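Flagellar assembly factor FliW (PDB 5JAK) probably binds the translational regulator CsrA to relieve its repression of flagellin synthesis, and also binds flagellin and takes part in flagellum assembly. Local coordinates at residues 7-12 with 39-44; 43-48 with 59-64; 70-75 with 90-95. The protein carries 1 engineered substitution. One frame throughout, in Å; residues are numbered along the deposited sequence.

Contact 1: residues 7-12 with 39-44; sequences KYHGDI and QLEDTP. Engineered in segment 39-44: Q39 (natural residue Pro).
H9 and L40 make the closely packed part of this small surface contact, the imidazole of H9 crossing the leucine side chain obliquely at its CD2 methyl. The ring is carried there by a first torsion that sets CG anti to the carbonyl carbon and beside the backbone N (chi1 -65°); the modelled approach of its edge to the Q39 carbonyl is too close and doubtful. Y8 adds to the same patch through the base of its side chain, with CB 4.0 Å from L40 CD2, while its ring runs off away from 39-44, with K7 CG over one face, toward the rim. I47 of strand 46-50 lies against Y8, H9 and L40 alike. The contact thus joins two turns: 7-12 connects the strands 3-4 and 12-13 of a small two-stranded sheet, and 39-44 links neighbouring strands of the main antiparallel sheet, with a cis peptide before E41. Toward solvent the packing is looser. E41 bends at chi2 (83°) and brings its carboxylate to the edge of the imidazole, where it might favour a protonated ring. Replacing H9 with an alanine would probably leave a gap beside L40 CD2 and deprive the E41 carboxylate of its nearby imidazole. The side chain of the engineered Q39 leaves the backbone away from 7-12, and its amide bonds within its own turn, NE2 of Q39 to T43 O at 2.8 Å, a bent bond of 131° at the hydrogen.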
loop_
_atom_site.group_PDB
_atom_site.type_symbol
_atom_site.label_atom_id
_atom_site.label_comp_id
_atom_site.label_asym_id
_atom_site.label_seq_id
_atom_site.Cartn_x
_atom_site.Cartn_y
_atom_site.Cartn_z
ATOM N N LYS A 7 8.762 11.997 3.784
ATOM C CA LYS A 7 9.599 11.941 2.598
ATOM C C LYS A 7 9.169 12.967 1.557
ATOM O O LYS A 7 10.018 13.605 0.932
ATOM C CB LYS A 7 9.573 10.523 2.037
ATOM C CG LYS A 7 10.474 10.311 0.832
ATOM C CD LYS A 7 10.354 8.871 0.295
ATOM C CE LYS A 7 11.608 8.520 -0.520
ATOM N NZ LYS A 7 11.559 7.204 -1.199
ATOM N N TYR A 8 7.865 13.183 1.385
ATOM C CA TYR A 8 7.376 14.114 0.376
ATOM C C TYR A 8 6.523 15.255 0.911
ATOM O O TYR A 8 6.160 16.140 0.127
ATOM C CB TYR A 8 6.550 13.366 -0.687
ATOM C CG TYR A 8 7.279 12.214 -1.372
ATOM C CD1 TYR A 8 8.221 12.453 -2.369
ATOM C CD2 TYR A 8 6.992 10.900 -1.047
ATOM C CE1 TYR A 8 8.880 11.401 -3.014
ATOM C CE2 TYR A 8 7.648 9.839 -1.670
ATOM C CZ TYR A 8 8.588 10.102 -2.658
ATOM O OH TYR A 8 9.225 9.043 -3.287
ATOM N N HIS A 9 6.164 15.267 2.199
ATOM C CA HIS A 9 5.175 16.227 2.670
ATOM C C HIS A 9 5.681 17.279 3.650
ATOM O O HIS A 9 4.867 18.073 4.141
ATOM C CB HIS A 9 4.000 15.494 3.316
ATOM C CG HIS A 9 3.231 14.660 2.355
ATOM N ND1 HIS A 9 2.026 15.072 1.819
ATOM C CD2 HIS A 9 3.504 13.459 1.808
ATOM C CE1 HIS A 9 1.584 14.144 0.989
ATOM N NE2 HIS A 9 2.458 13.157 0.974
ATOM N N GLY A 10 6.979 17.340 3.931
ATOM C CA GLY A 10 7.427 18.183 5.015
ATOM C C GLY A 10 6.854 17.713 6.346
ATOM O O GLY A 10 6.335 16.602 6.484
ATOM N N ASP A 11 6.993 18.578 7.358
ATOM C CA ASP A 11 6.576 18.197 8.700
ATOM C C ASP A 11 5.065 18.297 8.806
ATOM O O ASP A 11 4.469 19.297 8.395
ATOM C CB ASP A 11 7.221 19.087 9.756
ATOM C CG ASP A 11 8.722 18.962 9.804
ATOM O OD1 ASP A 11 9.311 19.769 10.550
ATOM O OD2 ASP A 11 9.317 18.080 9.142
ATOM N N ILE A 12 4.427 17.272 9.364
ATOM C CA ILE A 12 2.978 17.313 9.509
ATOM C C ILE A 12 2.583 16.831 10.898
ATOM O O ILE A 12 3.336 16.130 11.581
ATOM C CB ILE A 12 2.287 16.454 8.438
ATOM C CG1 ILE A 12 2.618 15.001 8.705
ATOM C CG2 ILE A 12 2.697 16.922 7.028
ATOM C CD1 ILE A 12 1.908 13.986 7.794
ATOM N N GLN A 39 -2.037 11.538 0.659
ATOM C CA GLN A 39 -2.265 11.927 -0.741
ATOM C C GLN A 39 -1.331 13.080 -1.138
ATOM O O GLN A 39 -0.908 13.876 -0.298
ATOM C CB GLN A 39 -3.732 12.334 -0.919
ATOM C CG GLN A 39 -4.186 12.552 -2.351
ATOM C CD GLN A 39 -4.806 11.310 -2.957
ATOM O OE1 GLN A 39 -5.663 10.673 -2.347
ATOM N NE2 GLN A 39 -4.379 10.962 -4.166
ATOM N N LEU A 40 -1.054 13.225 -2.439
ATOM C CA LEU A 40 0.110 14.062 -2.816
ATOM C C LEU A 40 0.153 15.576 -3.264
ATOM O O LEU A 40 1.257 16.004 -3.604
ATOM C CB LEU A 40 0.853 13.305 -3.905
ATOM C CG LEU A 40 2.195 12.765 -3.422
ATOM C CD1 LEU A 40 3.025 12.397 -4.597
ATOM C CD2 LEU A 40 2.982 13.724 -2.544
ATOM N N GLU A 41 -0.877 16.434 -3.295
ATOM C CA GLU A 41 -2.294 16.229 -3.520
ATOM C C GLU A 41 -2.482 16.578 -4.984
ATOM O O GLU A 41 -1.516 16.921 -5.658
ATOM C CB GLU A 41 -3.164 17.168 -2.667
ATOM C CG GLU A 41 -3.250 16.880 -1.175
ATOM C CD GLU A 41 -2.081 17.462 -0.398
ATOM O OE1 GLU A 41 -0.938 16.992 -0.607
ATOM O OE2 GLU A 41 -2.306 18.405 0.401
ATOM N N ASP A 42 -3.740 16.562 -5.429
ATOM C CA ASP A 42 -4.187 16.633 -6.825
ATOM C C ASP A 42 -3.381 15.765 -7.791
ATOM O O ASP A 42 -3.302 16.070 -8.990
ATOM C CB ASP A 42 -4.261 18.094 -7.315
ATOM C CG ASP A 42 -2.924 18.804 -7.363
ATOM O OD1 ASP A 42 -1.937 18.233 -7.876
ATOM O OD2 ASP A 42 -2.882 19.972 -6.906
ATOM N N THR A 43 -2.829 14.657 -7.295
ATOM C CA THR A 43 -2.293 13.567 -8.088
ATOM C C THR A 43 -2.986 12.289 -7.641
ATOM O O THR A 43 -3.601 12.262 -6.564
ATOM C CB THR A 43 -0.775 13.405 -7.907
ATOM O OG1 THR A 43 -0.541 12.611 -6.740
ATOM C CG2 THR A 43 -0.076 14.732 -7.747
ATOM N N PRO A 44 -2.905 11.208 -8.417
ATOM C CA PRO A 44 -3.480 9.938 -7.957
ATOM C C PRO A 44 -2.614 9.177 -6.973
ATOM O O PRO A 44 -2.995 8.070 -6.576
ATOM C CB PRO A 44 -3.637 9.132 -9.262
ATOM C CG PRO A 44 -2.548 9.611 -10.109
ATOM C CD PRO A 44 -2.485 11.098 -9.840
#

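Contact 2: residues 43-48 with 59-64; sequences TPFIIL and VLIEPF
The backbones of 46-48 and 59-61 run antiparallel with a strong twist, their directions 130° apart, and meet in the hydrogen-bonded pair I46 and L60. I46 N gives a nearly straight bond to L60 O (3.0 Å, 173°). L60 N returns a more bent one to I46 O (2.8 Å, 149°). Just before I46, F45 also approaches the partner strand, its CA 3.5 Å from L60 O in a CA-H...O contact. I46 and L60 share one face of the sheet, where L60 CD1 also packs on L48 CB at 3.9 Å. These are the neighbouring strands of a beta hairpin, whose second strand bonds in turn to strand 90-97. On the other face, I47 CD1 meets V59 CG2 at 4.1 Å. The ring of F45 lies alongside the I61 side chain, with F45 CD1 3.6 Å from I61 CG2. P44 CG sits over one face of that ring, near its rim. Just outside the paired strands, T43 OG1 accepts from F45 N in an ST turn, and a water donates to P44 O and accepts from E62 N, bridging the two segments past the last direct hydrogen bond.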
loop_
_atom_site.group_PDB
_atom_site.type_symbol
_atom_site.label_atom_id
_atom_site.label_comp_id
_atom_site.label_asym_id
_atom_site.label_seq_id
_atom_site.Cartn_x
_atom_site.Cartn_y
_atom_site.Cartn_z
ATOM N N THR A 43 -2.829 14.657 -7.295
ATOM C CA THR A 43 -2.293 13.567 -8.088
ATOM C C THR A 43 -2.986 12.289 -7.641
ATOM O O THR A 43 -3.601 12.262 -6.564
ATOM C CB THR A 43 -0.775 13.405 -7.907
ATOM O OG1 THR A 43 -0.541 12.611 -6.740
ATOM C CG2 THR A 43 -0.076 14.732 -7.747
ATOM N N PRO A 44 -2.905 11.208 -8.417
ATOM C CA PRO A 44 -3.480 9.938 -7.957
ATOM C C PRO A 44 -2.614 9.177 -6.973
ATOM O O PRO A 44 -2.995 8.070 -6.576
ATOM C CB PRO A 44 -3.637 9.132 -9.262
ATOM C CG PRO A 44 -2.548 9.611 -10.109
ATOM C CD PRO A 44 -2.485 11.098 -9.840
ATOM N N PHE A 45 -1.457 9.703 -6.590
ATOM C CA PHE A 45 -0.504 8.929 -5.816
ATOM C C PHE A 45 -0.723 9.155 -4.321
ATOM O O PHE A 45 -0.966 10.275 -3.878
ATOM C CB PHE A 45 0.927 9.311 -6.197
ATOM C CG PHE A 45 1.189 9.257 -7.668
ATOM C CD1 PHE A 45 1.465 8.037 -8.293
ATOM C CD2 PHE A 45 1.098 10.389 -8.440
ATOM C CE1 PHE A 45 1.684 7.996 -9.664
ATOM C CE2 PHE A 45 1.296 10.345 -9.816
ATOM C CZ PHE A 45 1.608 9.139 -10.419
ATOM N N ILE A 46 -0.594 8.080 -3.556
ATOM C CA ILE A 46 -0.770 8.068 -2.110
ATOM C C ILE A 46 0.528 7.543 -1.508
ATOM O O ILE A 46 1.024 6.500 -1.928
ATOM C CB ILE A 46 -1.965 7.170 -1.720
ATOM C CG1 ILE A 46 -3.216 7.623 -2.478
ATOM C CG2 ILE A 46 -2.200 7.209 -0.215
ATOM C CD1 ILE A 46 -4.415 6.736 -2.291
ATOM N N ILE A 47 1.097 8.257 -0.536
ATOM C CA ILE A 47 2.357 7.806 0.072
ATOM C C ILE A 47 2.028 6.994 1.320
ATOM O O ILE A 47 1.332 7.493 2.222
ATOM C CB ILE A 47 3.271 8.995 0.431
ATOM C CG1 ILE A 47 3.488 9.899 -0.785
ATOM C CG2 ILE A 47 4.615 8.467 0.979
ATOM C CD1 ILE A 47 4.047 9.067 -2.042
ATOM N N LEU A 48 2.558 5.768 1.395
ATOM C CA LEU A 48 2.541 4.946 2.621
ATOM C C LEU A 48 3.763 5.370 3.447
ATOM O O LEU A 48 4.885 4.919 3.219
ATOM C CB LEU A 48 2.541 3.454 2.257
ATOM C CG LEU A 48 2.405 2.443 3.395
ATOM C CD1 LEU A 48 1.050 2.618 4.087
ATOM C CD2 LEU A 48 2.556 0.998 2.839
ATOM N N VAL A 59 5.452 4.668 -2.702
ATOM C CA VAL A 59 4.516 5.304 -3.597
ATOM C C VAL A 59 3.440 4.314 -3.994
ATOM O O VAL A 59 3.737 3.318 -4.576
ATOM C CB VAL A 59 5.204 5.819 -4.858
ATOM C CG1 VAL A 59 4.224 6.501 -5.763
ATOM C CG2 VAL A 59 6.332 6.739 -4.510
ATOM N N LEU A 60 2.198 4.605 -3.666
ATOM C CA LEU A 60 1.056 3.725 -3.934
ATOM C C LEU A 60 0.119 4.323 -4.979
ATOM O O LEU A 60 -0.034 5.547 -5.079
ATOM C CB LEU A 60 0.193 3.484 -2.670
ATOM C CG LEU A 60 0.832 2.991 -1.388
ATOM C CD1 LEU A 60 -0.249 2.697 -0.315
ATOM C CD2 LEU A 60 1.677 1.781 -1.704
ATOM N N ILE A 61 -0.553 3.444 -5.736
ATOM C CA ILE A 61 -1.719 3.830 -6.519
ATOM C C ILE A 61 -2.857 2.854 -6.249
ATOM O O ILE A 61 -2.643 1.709 -5.851
ATOM C CB ILE A 61 -1.433 3.893 -8.032
ATOM C CG1 ILE A 61 -0.890 2.548 -8.532
ATOM C CG2 ILE A 61 -0.487 5.041 -8.332
ATOM C CD1 ILE A 61 -0.872 2.445 -10.014
ATOM N N GLU A 62 -4.080 3.312 -6.484
ATOM C CA GLU A 62 -5.190 2.367 -6.587
ATOM C C GLU A 62 -5.047 1.653 -7.919
ATOM O O GLU A 62 -4.946 2.319 -8.952
ATOM C CB GLU A 62 -6.545 3.070 -6.502
ATOM C CG GLU A 62 -6.754 3.742 -5.162
ATOM C CD GLU A 62 -8.187 4.171 -4.931
ATOM O OE1 GLU A 62 -9.104 3.348 -5.144
ATOM O OE2 GLU A 62 -8.389 5.335 -4.528
ATOM N N PRO A 63 -5.006 0.315 -7.942
ATOM C CA PRO A 63 -4.565 -0.371 -9.171
ATOM C C PRO A 63 -5.484 -0.195 -10.366
ATOM O O PRO A 63 -5.028 -0.321 -11.513
ATOM C CB PRO A 63 -4.487 -1.848 -8.739
ATOM C CG PRO A 63 -5.359 -1.955 -7.507
ATOM C CD PRO A 63 -5.181 -0.619 -6.811
ATOM N N PHE A 64 -6.764 0.075 -10.159
ATOM C CA PHE A 64 -7.631 0.157 -11.332
ATOM C C PHE A 64 -7.345 1.403 -12.162
ATOM O O PHE A 64 -7.792 1.488 -13.310
ATOM C CB PHE A 64 -9.084 0.058 -10.867
ATOM C CG PHE A 64 -9.293 -1.047 -9.866
ATOM C CD1 PHE A 64 -9.478 -2.358 -10.282
ATOM C CD2 PHE A 64 -9.218 -0.788 -8.501
ATOM C CE1 PHE A 64 -9.636 -3.380 -9.351
ATOM C CE2 PHE A 64 -9.370 -1.807 -7.570
ATOM C CZ PHE A 64 -9.581 -3.099 -7.993
HETATM O O HOH W 1 -4.609 5.999 -7.091
#

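Contact 3: residues 70-75 with 90-95; sequences YEIDLD and VALYVI
The ends of I72 and L92 abut head-on, and their methyl carbons form the tightest point of the contact: I72 CD1 and L92 CD1 are 3.4 Å apart, closer than usual for two carbons. Following L92 outward, CB has no partner in 70-75. A first torsion of 165° carries CG anti to the backbone N and on toward the loop, so that CG of L92 comes within 4.2 Å of I72 CD1. The two branches then divide the work. CD1 takes the close contact with I72, while L92 CD2 stands 3.7 Å from the same I72 CD1 and also lies obliquely beside the Y70 ring, 4.2 Å from Y70 CE2. The I72 tip and the Y70 ring thus both bear on the L92 CD2 branch from the loop side, and P63, F64 and P112 also touch this leucine.

Y70 and V94 run alongside in opposite senses, with V94 CG1 4.0 Å from Y70 OH. The hydroxyl is hydrogen-bonded outside the contact to L109 O, which helps to fix the ring where L92 and V94 meet it. At the other end, L74 CD1 only just reaches V90 CG1, at 4.5 Å.

No hydrogen bond joins the two segments, and their nearest CA atoms, those of I72 and L92, are still 9.3 Å apart, so the backbones are held together across side chains alone. V90, L92 and V94 project from one face of strand 90-97, and every second residue of the loop, Y70, I72 and L74, turns to meet them before D75 caps helix 76-81. The arrangement is that of an extended connection packed through alternate apolar side chains on one face of the antiparallel beta sheet of this FliW-family protein.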
loop_
_atom_site.group_PDB
_atom_site.type_symbol
_atom_site.label_atom_id
_atom_site.label_comp_id
_atom_site.label_asym_id
_atom_site.label_seq_id
_atom_site.Cartn_x
_atom_site.Cartn_y
_atom_site.Cartn_z
ATOM N N TYR A 70 -7.610 -5.923 -13.224
ATOM C CA TYR A 70 -6.990 -6.494 -12.036
ATOM C C TYR A 70 -8.069 -7.033 -11.102
ATOM O O TYR A 70 -9.101 -6.396 -10.890
ATOM C CB TYR A 70 -6.144 -5.416 -11.356
ATOM C CG TYR A 70 -5.292 -5.841 -10.180
ATOM C CD1 TYR A 70 -4.298 -6.807 -10.307
ATOM C CD2 TYR A 70 -5.454 -5.229 -8.944
ATOM C CE1 TYR A 70 -3.500 -7.165 -9.214
ATOM C CE2 TYR A 70 -4.664 -5.578 -7.857
ATOM C CZ TYR A 70 -3.695 -6.542 -7.999
ATOM O OH TYR A 70 -2.933 -6.869 -6.906
ATOM N N GLU A 71 -7.844 -8.234 -10.575
ATOM C CA GLU A 71 -8.806 -8.890 -9.707
ATOM C C GLU A 71 -8.061 -9.678 -8.641
ATOM O O GLU A 71 -7.080 -10.367 -8.933
ATOM C CB GLU A 71 -9.750 -9.807 -10.498
ATOM C CG GLU A 71 -10.734 -9.065 -11.411
ATOM C CD GLU A 71 -12.178 -9.104 -10.910
ATOM O OE1 GLU A 71 -13.090 -8.707 -11.675
ATOM O OE2 GLU A 71 -12.394 -9.534 -9.755
ATOM N N ILE A 72 -8.540 -9.564 -7.408
ATOM C CA ILE A 72 -7.873 -10.064 -6.217
ATOM C C ILE A 72 -8.877 -10.888 -5.429
ATOM O O ILE A 72 -10.055 -10.526 -5.342
ATOM C CB ILE A 72 -7.326 -8.895 -5.369
ATOM C CG1 ILE A 72 -5.967 -8.454 -5.887
ATOM C CG2 ILE A 72 -7.280 -9.209 -3.862
ATOM C CD1 ILE A 72 -5.462 -7.304 -5.127
ATOM N N ASP A 73 -8.425 -12.009 -4.879
ATOM C CA ASP A 73 -9.236 -12.804 -3.966
ATOM C C ASP A 73 -8.407 -13.030 -2.717
ATOM O O ASP A 73 -7.265 -13.495 -2.803
ATOM C CB ASP A 73 -9.673 -14.126 -4.602
ATOM C CG ASP A 73 -10.955 -13.983 -5.405
ATOM O OD1 ASP A 73 -10.875 -13.861 -6.647
ATOM O OD2 ASP A 73 -12.045 -13.973 -4.789
ATOM N N LEU A 74 -8.942 -12.643 -1.571
ATOM C CA LEU A 74 -8.217 -12.782 -0.322
ATOM C C LEU A 74 -8.581 -14.111 0.314
ATOM O O LEU A 74 -9.753 -14.482 0.339
ATOM C CB LEU A 74 -8.529 -11.622 0.620
ATOM C CG LEU A 74 -8.214 -10.228 0.055
ATOM C CD1 LEU A 74 -8.747 -9.137 0.978
ATOM C CD2 LEU A 74 -6.714 -10.051 -0.176
ATOM N N ASP A 75 -7.585 -14.837 0.811
ATOM C CA ASP A 75 -7.917 -16.128 1.395
ATOM C C ASP A 75 -8.318 -15.954 2.859
ATOM O O ASP A 75 -8.211 -14.870 3.435
ATOM C CB ASP A 75 -6.760 -17.123 1.241
ATOM C CG ASP A 75 -5.607 -16.853 2.196
ATOM O OD1 ASP A 75 -5.366 -15.683 2.518
ATOM O OD2 ASP A 75 -4.934 -17.814 2.626
ATOM N N VAL A 90 -12.435 -2.618 3.442
ATOM C CA VAL A 90 -11.081 -3.003 3.057
ATOM C C VAL A 90 -10.622 -2.113 1.904
ATOM O O VAL A 90 -11.358 -1.915 0.934
ATOM C CB VAL A 90 -11.027 -4.498 2.661
ATOM C CG1 VAL A 90 -9.597 -4.934 2.328
ATOM C CG2 VAL A 90 -11.627 -5.370 3.757
ATOM N N ALA A 91 -9.399 -1.586 2.012
ATOM C CA ALA A 91 -8.791 -0.737 0.996
ATOM C C ALA A 91 -7.650 -1.495 0.322
ATOM O O ALA A 91 -6.962 -2.295 0.969
ATOM C CB ALA A 91 -8.261 0.573 1.611
ATOM N N LEU A 92 -7.458 -1.238 -0.980
ATOM C CA LEU A 92 -6.529 -1.997 -1.820
ATOM C C LEU A 92 -5.610 -1.074 -2.624
ATOM O O LEU A 92 -6.089 -0.193 -3.342
ATOM C CB LEU A 92 -7.338 -2.881 -2.782
ATOM C CG LEU A 92 -6.495 -3.418 -3.927
ATOM C CD1 LEU A 92 -5.543 -4.386 -3.317
ATOM C CD2 LEU A 92 -7.362 -4.074 -5.008
ATOM N N TYR A 93 -4.292 -1.303 -2.555
ATOM C CA TYR A 93 -3.320 -0.470 -3.262
ATOM C C TYR A 93 -2.219 -1.358 -3.835
ATOM O O TYR A 93 -2.025 -2.500 -3.394
ATOM C CB TYR A 93 -2.634 0.553 -2.353
ATOM C CG TYR A 93 -3.609 1.439 -1.623
ATOM C CD1 TYR A 93 -4.151 2.553 -2.249
ATOM C CD2 TYR A 93 -3.955 1.174 -0.296
ATOM C CE1 TYR A 93 -5.036 3.392 -1.565
ATOM C CE2 TYR A 93 -4.833 1.999 0.386
ATOM C CZ TYR A 93 -5.366 3.102 -0.253
ATOM O OH TYR A 93 -6.249 3.925 0.435
ATOM N N VAL A 94 -1.476 -0.824 -4.809
ATOM C CA VAL A 94 -0.247 -1.468 -5.259
ATOM C C VAL A 94 0.922 -0.501 -5.181
ATOM O O VAL A 94 0.780 0.706 -5.431
ATOM C CB VAL A 94 -0.364 -2.045 -6.695
ATOM C CG1 VAL A 94 -1.358 -3.223 -6.712
ATOM C CG2 VAL A 94 -0.812 -0.965 -7.689
ATOM N N ILE A 95 2.096 -1.048 -4.870
ATOM C CA ILE A 95 3.320 -0.244 -4.760
ATOM C C ILE A 95 3.897 -0.004 -6.139
ATOM O O ILE A 95 4.030 -0.943 -6.941
ATOM C CB ILE A 95 4.361 -0.947 -3.866
ATOM C CG1 ILE A 95 3.816 -1.189 -2.457
ATOM C CG2 ILE A 95 5.685 -0.136 -3.828
ATOM C CD1 ILE A 95 4.779 -2.070 -1.561
#

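From the N terminus, contact 1 closes first, bringing the turn of the small two-stranded sheet onto the turn 39-44 of the main sheet. The chain passes straight on through T43 and P44, which both contacts share, into contact 2, which closes the hairpin of strands 46-50 and 57-61; I47 there packs on Y8 and H9 of contact 1. Contact 3 follows in series and encloses helix 76-81 between its segments. No contact nests in another. Contacts 2 and 3 meet through neighbouring strands 57-61 and 90-97 and through P63 on Y70, whereas contacts 1 and 3 lie on opposite sides of the chain's centre, their own centres about 23 Å apart.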